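Local atomic coordinates of phosphohistidine phosphatase SixA (Escherichia coli, PDB entry 1UJC), a protein that removes the phosphoryl group from phosphohistidine in the HPt domain of the ArcB sensor, part of a multistep His-Asp phosphorelay. Residues Q2-R7 and S131-V136; R47-P52 and V103-H108. All blocks are in the same frame, centred on the assembly; numbering follows the deposited sequence.

Contact 1: residues Q2-R7 and S131-V136; sequences QVFIMR and SAIASV. With WO4 (tungstate(VI)ion), chain C.
M6 and I133 face each other as a non-hydrogen-bonded pair where strand 2-7 runs antiparallel to strand 133-136, in the mixed sheet of the histidine phosphatase fold. The CB of M6 lies 3.8 Å from CG1 of I133, and the thioether carries on past the isoleucine, M6 SD 4.0 Å from I133 CD1. Because CG of M6 stands anti to the backbone N (chi1 178°) and the chain stays extended beyond it, the methyl CE is carried to the S131 carbonyl oxygen, 3.2 Å away. That oxygen is buried and has no hydrogen-bonding partner in the model, so the methyl packs against it without satisfying it. On the same face, F4 presents its CB to CG2 of I133, and that CG2 also sits at the edge of the phenyl ring, near its plane. M34 and L38 of helix 25-40 pack over this side. The other face carries V3, V136, I5 and A134; there CD1 of I5 meets CG2 of V136, and helix 111-119 covers I5 with V112, L115, V116 and L119.

Between these layers the hydrogen-bonded pairs V3-V136 and I5-A134 each exchange two N-H...O bonds, those of I5 and A134 measuring 2.8 Å both ways between I5 N and A134 O and between A134 N and I5 O. The ladder carries on ahead of I133: R7 N reaches A132 O, and S131 N returns a bond to R7 O from well above the carbonyl plane. S131 is itself anchored through OG to S31. With its backbone N and O both tied to residues 131-132, R7 stretches straight from CG to NE, and NE donates edgewise to O1 of the tungstate at 3.1 Å, N-H...O 159°.

Contact 2: residues R47-P52 and V103-H108; sequences RVLVSP and VLVISH. With WO4 (tungstate(VI)ion), chain C.
R47-V50 and V103-S107 run side by side in the same direction, their axes 14° apart, with R47 O accepting from L104 N, L49 N giving to L104 O, and L49 O receiving I106 N at 3.0 Å. On one face the isobutyl group of L49 crosses V103 obliquely, CG against CG1 at 3.7 Å, while CD1 of L49 also approaches CG2 of V105. On the other, V50 and I106 lie alongside each other and point the same way, CG2 of V50 being 4.1 Å from CB of I106; L60 of helix 54-66 packs on I106. This parallel pair belongs to the core of an alpha/beta sheet, and the loops following its two strands bring S51 and H108 together at the tungstate pocket. S51 N still bonds I106 O, and its OG, anti to the backbone N (chi1 162°), meets H108 NE2 at 2.7 Å near the imidazole plane. F53 N gives that OG a second bond. Through its other nitrogen, ND1, H108 donates to tungstate O2 at 2.8 Å, so the two bonds at the ring edge fix its rotation. Replacing H108 by alanine is likely to leave S51 OG without its imidazole partner and tungstate O2 without this donor. The rings of H8 and F53 meet the imidazole at steep angles.

Strands 2-7 and 102-107 are neighbours in the sheet, so contacts 1 and 2 flank the pairing of those two strands, their centres about 9 Å apart. They are joined directly where M6 N lies 2.6 Å from V105 O and F4 O 2.7 Å from V105 N, both probable hydrogen bonds, and CG1 of V3 packs on CG2 of V105. Along the chain, residues 47-52 and 103-108 both fall between the two halves of contact 1. Each contact sends one side chain to the same tungstate, R7 to O1 and H108 to O2. The NE of R55 and the backbone N of L109 add further hydrogen bonds to the anion.

Contact 1: residues Q2-R7 and S131-V136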
ATOM      1  N   GLN A   2       2.131  11.288   5.858  1.00 12.87           N
ATOM      2  CA  GLN A   2       1.991  10.820   4.487  1.00 13.71           C
ATOM      3  C   GLN A   2       1.706   9.326   4.470  1.00 13.68           C
ATOM      4  O   GLN A   2       2.451   8.537   5.040  1.00 13.06           O
ATOM      5  CB  GLN A   2       3.266  11.092   3.689  1.00 15.76           C
ATOM      6  CG  GLN A   2       3.536  12.557   3.377  1.00 19.51           C
ATOM      7  CD  GLN A   2       2.366  13.237   2.690  1.00 21.22           C
ATOM      8  OE1 GLN A   2       1.469  13.761   3.347  1.00 18.45           O
ATOM      9  NE2 GLN A   2       2.363  13.216   1.360  1.00 21.70           N
ATOM     10  N   VAL A   3       0.615   8.941   3.824  1.00 12.59           N
ATOM     11  CA  VAL A   3       0.268   7.535   3.735  1.00 12.56           C
ATOM     12  C   VAL A   3       0.293   7.124   2.277  1.00 12.52           C
ATOM     13  O   VAL A   3      -0.342   7.760   1.441  1.00 14.47           O
ATOM     14  CB  VAL A   3      -1.136   7.261   4.313  1.00 11.50           C
ATOM     15  CG1 VAL A   3      -1.450   5.778   4.227  1.00 11.21           C
ATOM     16  CG2 VAL A   3      -1.202   7.737   5.757  1.00 11.78           C
ATOM     17  N   PHE A   4       1.048   6.078   1.969  1.00 11.19           N
ATOM     18  CA  PHE A   4       1.127   5.588   0.602  1.00 12.39           C
ATOM     19  C   PHE A   4       0.473   4.220   0.539  1.00 11.49           C
ATOM     20  O   PHE A   4       1.011   3.239   1.050  1.00 12.47           O
ATOM     21  CB  PHE A   4       2.580   5.497   0.139  1.00 14.05           C
ATOM     22  CG  PHE A   4       3.300   6.815   0.156  1.00 15.39           C
ATOM     23  CD1 PHE A   4       4.035   7.206   1.265  1.00 14.63           C
ATOM     24  CD2 PHE A   4       3.225   7.672  -0.938  1.00 17.14           C
ATOM     25  CE1 PHE A   4       4.689   8.434   1.289  1.00 16.19           C
ATOM     26  CE2 PHE A   4       3.878   8.905  -0.924  1.00 16.35           C
ATOM     27  CZ  PHE A   4       4.609   9.285   0.191  1.00 17.43           C
ATOM     28  N   ILE A   5      -0.692   4.168  -0.094  1.00 10.47           N
ATOM     29  CA  ILE A   5      -1.454   2.935  -0.219  1.00 11.30           C
ATOM     30  C   ILE A   5      -1.136   2.253  -1.538  1.00 11.96           C
ATOM     31  O   ILE A   5      -1.312   2.834  -2.611  1.00 12.53           O
ATOM     32  CB  ILE A   5      -2.959   3.235  -0.134  1.00 11.35           C
ATOM     33  CG1 ILE A   5      -3.249   3.988   1.171  1.00 11.50           C
ATOM     34  CG2 ILE A   5      -3.757   1.941  -0.212  1.00 13.00           C
ATOM     35  CD1 ILE A   5      -4.663   4.476   1.320  1.00  8.08           C
ATOM     36  N   MET A   6      -0.673   1.011  -1.458  1.00 11.23           N
ATOM     37  CA  MET A   6      -0.303   0.274  -2.653  1.00 11.68           C
ATOM     38  C   MET A   6      -0.993  -1.074  -2.815  1.00 11.81           C
ATOM     39  O   MET A   6      -1.170  -1.821  -1.855  1.00 11.59           O
ATOM     40  CB  MET A   6       1.218   0.086  -2.670  1.00 13.20           C
ATOM     41  CG  MET A   6       1.768  -0.717  -3.835  1.00 12.45           C
ATOM     42  SD  MET A   6       3.576  -0.752  -3.777  1.00 14.22           S
ATOM     43  CE  MET A   6       3.981  -1.026  -5.533  1.00 14.58           C
ATOM     44  N   ARG A   7      -1.397  -1.370  -4.043  1.00 12.41           N
ATOM     45  CA  ARG A   7      -2.028  -2.648  -4.347  1.00 13.42           C
ATOM     46  C   ARG A   7      -0.892  -3.588  -4.737  1.00 13.38           C
ATOM     47  O   ARG A   7       0.008  -3.206  -5.482  1.00 12.46           O
ATOM     48  CB  ARG A   7      -3.002  -2.512  -5.522  1.00 14.05           C
ATOM     49  CG  ARG A   7      -3.643  -3.826  -5.926  1.00 13.48           C
ATOM     50  CD  ARG A   7      -4.552  -3.645  -7.126  1.00 13.95           C
ATOM     51  NE  ARG A   7      -5.195  -4.896  -7.503  1.00 18.04           N
ATOM     52  CZ  ARG A   7      -5.830  -5.095  -8.654  1.00 17.85           C
ATOM     53  NH1 ARG A   7      -5.908  -4.119  -9.550  1.00 14.76           N
ATOM     54  NH2 ARG A   7      -6.381  -6.273  -8.912  1.00 16.73           N
ATOM     55  N   SER A 131       0.176  -2.738  -8.357  1.00 12.55           N
ATOM     56  CA  SER A 131       1.356  -1.931  -8.045  1.00 12.37           C
ATOM     57  C   SER A 131       1.085  -0.427  -7.994  1.00 11.73           C
ATOM     58  O   SER A 131       1.984   0.350  -7.688  1.00 12.91           O
ATOM     59  CB  SER A 131       2.484  -2.202  -9.048  1.00 12.86           C
ATOM     60  OG  SER A 131       3.004  -3.514  -8.911  1.00 14.78           O
ATOM     61  N   ALA A 132      -0.147  -0.019  -8.291  1.00 10.91           N
ATOM     62  CA  ALA A 132      -0.510   1.398  -8.265  1.00 11.69           C
ATOM     63  C   ALA A 132      -0.435   1.933  -6.836  1.00 10.76           C
ATOM     64  O   ALA A 132      -0.676   1.200  -5.881  1.00 11.83           O
ATOM     65  CB  ALA A 132      -1.917   1.592  -8.822  1.00  9.86           C
ATOM     66  N   ILE A 133      -0.115   3.213  -6.694  1.00 11.34           N
ATOM     67  CA  ILE A 133       0.005   3.813  -5.371  1.00 12.48           C
ATOM     68  C   ILE A 133      -0.821   5.080  -5.194  1.00 13.81           C
ATOM     69  O   ILE A 133      -0.807   5.973  -6.041  1.00 14.33           O
ATOM     70  CB  ILE A 133       1.474   4.161  -5.052  1.00 11.44           C
ATOM     71  CG1 ILE A 133       2.312   2.883  -4.984  1.00 14.40           C
ATOM     72  CG2 ILE A 133       1.564   4.912  -3.729  1.00 14.65           C
ATOM     73  CD1 ILE A 133       3.791   3.139  -4.776  1.00 12.61           C
ATOM     74  N   ALA A 134      -1.535   5.151  -4.078  1.00 13.53           N
ATOM     75  CA  ALA A 134      -2.344   6.319  -3.770  1.00 12.65           C
ATOM     76  C   ALA A 134      -1.670   7.070  -2.633  1.00 12.45           C
ATOM     77  O   ALA A 134      -1.223   6.465  -1.656  1.00 12.55           O
ATOM     78  CB  ALA A 134      -3.743   5.897  -3.364  1.00 12.62           C
ATOM     79  N   SER A 135      -1.589   8.387  -2.771  1.00 11.33           N
ATOM     80  CA  SER A 135      -0.980   9.237  -1.755  1.00 11.56           C
ATOM     81  C   SER A 135      -2.060   9.952  -0.970  1.00 11.32           C
ATOM     82  O   SER A 135      -2.920  10.616  -1.542  1.00  9.61           O
ATOM     83  CB  SER A 135      -0.068  10.278  -2.393  1.00 10.49           C
ATOM     84  OG  SER A 135       0.191  11.320  -1.472  1.00 13.11           O
ATOM     85  N   VAL A 136      -1.993   9.823   0.346  1.00 10.66           N
ATOM     86  CA  VAL A 136      -2.964  10.438   1.232  1.00 12.07           C
ATOM     87  C   VAL A 136      -2.260  11.124   2.385  1.00 11.94           C
ATOM     88  O   VAL A 136      -1.412  10.528   3.036  1.00 14.44           O
ATOM     89  CB  VAL A 136      -3.916   9.376   1.834  1.00 11.72           C
ATOM     90  CG1 VAL A 136      -4.811  10.009   2.888  1.00 13.06           C
ATOM     91  CG2 VAL A 136      -4.751   8.736   0.730  1.00 10.75           C
TER
HETATM   92  W   WO4 C 163      -5.882  -8.745  -5.554  1.00 16.76           W
HETATM   93  O1  WO4 C 163      -5.802  -7.027  -5.341  1.00 14.52           O
HETATM   94  O2  WO4 C 163      -5.316  -9.543  -4.122  1.00 18.72           O
HETATM   95  O3  WO4 C 163      -5.062  -9.237  -6.993  1.00 23.77           O
HETATM   96  O4  WO4 C 163      -7.541  -9.196  -5.749  1.00 16.35           O

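Contact 2: residues R47-P52 and V103-H108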
ATOM      1  N   ARG A  47       7.485   3.797   8.216  1.00 11.87           N
ATOM      2  CA  ARG A  47       6.830   2.577   8.671  1.00 11.94           C
ATOM      3  C   ARG A  47       6.172   1.827   7.519  1.00 12.31           C
ATOM      4  O   ARG A  47       5.758   2.430   6.525  1.00 11.20           O
ATOM      5  CB  ARG A  47       5.776   2.922   9.730  1.00 12.73           C
ATOM      6  CG  ARG A  47       6.359   3.477  11.025  1.00 12.84           C
ATOM      7  CD  ARG A  47       6.991   2.367  11.855  1.00 11.56           C
ATOM      8  NE  ARG A  47       5.989   1.593  12.582  1.00 12.57           N
ATOM      9  CZ  ARG A  47       5.339   2.032  13.659  1.00 12.18           C
ATOM     10  NH1 ARG A  47       5.586   3.246  14.137  1.00 10.69           N
ATOM     11  NH2 ARG A  47       4.448   1.253  14.263  1.00 12.35           N
ATOM     12  N   VAL A  48       6.070   0.509   7.665  1.00 10.99           N
ATOM     13  CA  VAL A  48       5.464  -0.325   6.641  1.00 10.77           C
ATOM     14  C   VAL A  48       4.430  -1.288   7.218  1.00 10.95           C
ATOM     15  O   VAL A  48       4.701  -2.006   8.181  1.00 11.16           O
ATOM     16  CB  VAL A  48       6.540  -1.134   5.897  1.00 12.32           C
ATOM     17  CG1 VAL A  48       5.896  -2.047   4.872  1.00 13.42           C
ATOM     18  CG2 VAL A  48       7.520  -0.184   5.236  1.00 13.19           C
ATOM     19  N   LEU A  49       3.243  -1.286   6.616  1.00  9.64           N
ATOM     20  CA  LEU A  49       2.146  -2.153   7.030  1.00 10.40           C
ATOM     21  C   LEU A  49       1.824  -3.016   5.817  1.00 11.71           C
ATOM     22  O   LEU A  49       1.619  -2.495   4.721  1.00 14.02           O
ATOM     23  CB  LEU A  49       0.926  -1.314   7.421  1.00  9.78           C
ATOM     24  CG  LEU A  49       1.186  -0.180   8.418  1.00 10.82           C
ATOM     25  CD1 LEU A  49      -0.104   0.593   8.672  1.00 11.18           C
ATOM     26  CD2 LEU A  49       1.727  -0.754   9.719  1.00 12.26           C
ATOM     27  N   VAL A  50       1.783  -4.329   6.002  1.00 11.89           N
ATOM     28  CA  VAL A  50       1.521  -5.226   4.883  1.00 12.01           C
ATOM     29  C   VAL A  50       0.534  -6.348   5.192  1.00 12.18           C
ATOM     30  O   VAL A  50       0.422  -6.798   6.330  1.00 11.59           O
ATOM     31  CB  VAL A  50       2.848  -5.858   4.386  1.00 13.70           C
ATOM     32  CG1 VAL A  50       3.467  -6.702   5.495  1.00 12.16           C
ATOM     33  CG2 VAL A  50       2.605  -6.693   3.133  1.00 14.73           C
ATOM     34  N   SER A  51      -0.184  -6.784   4.161  1.00 11.89           N
ATOM     35  CA  SER A  51      -1.137  -7.875   4.281  1.00 11.41           C
ATOM     36  C   SER A  51      -0.360  -9.168   4.506  1.00 11.30           C
ATOM     37  O   SER A  51       0.768  -9.307   4.043  1.00 10.33           O
ATOM     38  CB  SER A  51      -1.957  -7.999   2.999  1.00 11.91           C
ATOM     39  OG  SER A  51      -2.571  -9.270   2.919  1.00 14.54           O
ATOM     40  N   PRO A  52      -0.959 -10.129   5.226  1.00 10.89           N
ATOM     41  CA  PRO A  52      -0.341 -11.428   5.525  1.00 11.97           C
ATOM     42  C   PRO A  52      -0.234 -12.330   4.293  1.00 11.52           C
ATOM     43  O   PRO A  52       0.481 -13.329   4.311  1.00 11.18           O
ATOM     44  CB  PRO A  52      -1.282 -12.029   6.571  1.00 10.63           C
ATOM     45  CG  PRO A  52      -1.918 -10.831   7.201  1.00 15.97           C
ATOM     46  CD  PRO A  52      -2.193  -9.955   6.007  1.00 12.83           C
ATOM     47  N   VAL A 103       4.030   6.332   6.050  1.00 10.90           N
ATOM     48  CA  VAL A 103       3.757   4.903   6.088  1.00 11.88           C
ATOM     49  C   VAL A 103       3.399   4.379   4.706  1.00 11.34           C
ATOM     50  O   VAL A 103       2.670   5.031   3.959  1.00 13.04           O
ATOM     51  CB  VAL A 103       2.567   4.580   7.031  1.00 12.28           C
ATOM     52  CG1 VAL A 103       2.336   3.078   7.087  1.00 13.37           C
ATOM     53  CG2 VAL A 103       2.826   5.135   8.421  1.00 14.39           C
ATOM     54  N   LEU A 104       3.926   3.205   4.370  1.00 11.46           N
ATOM     55  CA  LEU A 104       3.628   2.559   3.096  1.00 12.03           C
ATOM     56  C   LEU A 104       2.745   1.360   3.428  1.00 11.98           C
ATOM     57  O   LEU A 104       3.137   0.498   4.217  1.00 12.05           O
ATOM     58  CB  LEU A 104       4.907   2.084   2.401  1.00 13.55           C
ATOM     59  CG  LEU A 104       4.714   1.181   1.174  1.00 14.51           C
ATOM     60  CD1 LEU A 104       3.816   1.857   0.147  1.00 15.03           C
ATOM     61  CD2 LEU A 104       6.065   0.853   0.565  1.00 17.74           C
ATOM     62  N   VAL A 105       1.549   1.330   2.843  1.00 11.21           N
ATOM     63  CA  VAL A 105       0.581   0.254   3.076  1.00 12.23           C
ATOM     64  C   VAL A 105       0.410  -0.582   1.812  1.00 12.24           C
ATOM     65  O   VAL A 105       0.003  -0.066   0.773  1.00 14.65           O
ATOM     66  CB  VAL A 105      -0.807   0.826   3.468  1.00 11.96           C
ATOM     67  CG1 VAL A 105      -1.783  -0.312   3.763  1.00 10.29           C
ATOM     68  CG2 VAL A 105      -0.674   1.745   4.671  1.00 10.81           C
ATOM     69  N   ILE A 106       0.723  -1.871   1.898  1.00 14.41           N
ATOM     70  CA  ILE A 106       0.599  -2.763   0.751  1.00 13.04           C
ATOM     71  C   ILE A 106      -0.564  -3.704   1.020  1.00 13.15           C
ATOM     72  O   ILE A 106      -0.551  -4.453   1.998  1.00 14.14           O
ATOM     73  CB  ILE A 106       1.900  -3.562   0.530  1.00 11.72           C
ATOM     74  CG1 ILE A 106       3.043  -2.602   0.192  1.00 12.52           C
ATOM     75  CG2 ILE A 106       1.714  -4.556  -0.596  1.00 10.72           C
ATOM     76  CD1 ILE A 106       4.388  -3.285  -0.008  1.00 12.31           C
ATOM     77  N   SER A 107      -1.570  -3.669   0.147  1.00 13.54           N
ATOM     78  CA  SER A 107      -2.758  -4.486   0.346  1.00 12.63           C
ATOM     79  C   SER A 107      -3.396  -5.033  -0.928  1.00 13.42           C
ATOM     80  O   SER A 107      -2.708  -5.327  -1.906  1.00 12.62           O
ATOM     81  CB  SER A 107      -3.788  -3.673   1.135  1.00 13.50           C
ATOM     82  OG  SER A 107      -4.867  -4.474   1.576  1.00 14.32           O
ATOM     83  N   HIS A 108      -4.721  -5.171  -0.905  1.00 12.38           N
ATOM     84  CA  HIS A 108      -5.448  -5.711  -2.043  1.00 12.55           C
ATOM     85  C   HIS A 108      -6.762  -4.993  -2.301  1.00 12.42           C
ATOM     86  O   HIS A 108      -7.202  -4.150  -1.512  1.00 11.42           O
ATOM     87  CB  HIS A 108      -5.813  -7.186  -1.819  1.00 13.90           C
ATOM     88  CG  HIS A 108      -4.791  -7.979  -1.069  1.00 12.39           C
ATOM     89  ND1 HIS A 108      -4.202  -9.110  -1.593  1.00 12.56           N
ATOM     90  CD2 HIS A 108      -4.295  -7.844   0.184  1.00 13.67           C
ATOM     91  CE1 HIS A 108      -3.388  -9.635  -0.695  1.00 13.57           C
ATOM     92  NE2 HIS A 108      -3.426  -8.887   0.392  1.00 10.59           N
TER
HETATM   93  W   WO4 C 163      -5.882  -8.745  -5.554  1.00 16.76           W
HETATM   94  O1  WO4 C 163      -5.802  -7.027  -5.341  1.00 14.52           O
HETATM   95  O2  WO4 C 163      -5.316  -9.543  -4.122  1.00 18.72           O
HETATM   96  O3  WO4 C 163      -5.062  -9.237  -6.993  1.00 23.77           O
HETATM   97  O4  WO4 C 163      -7.541  -9.196  -5.749  1.00 16.35           O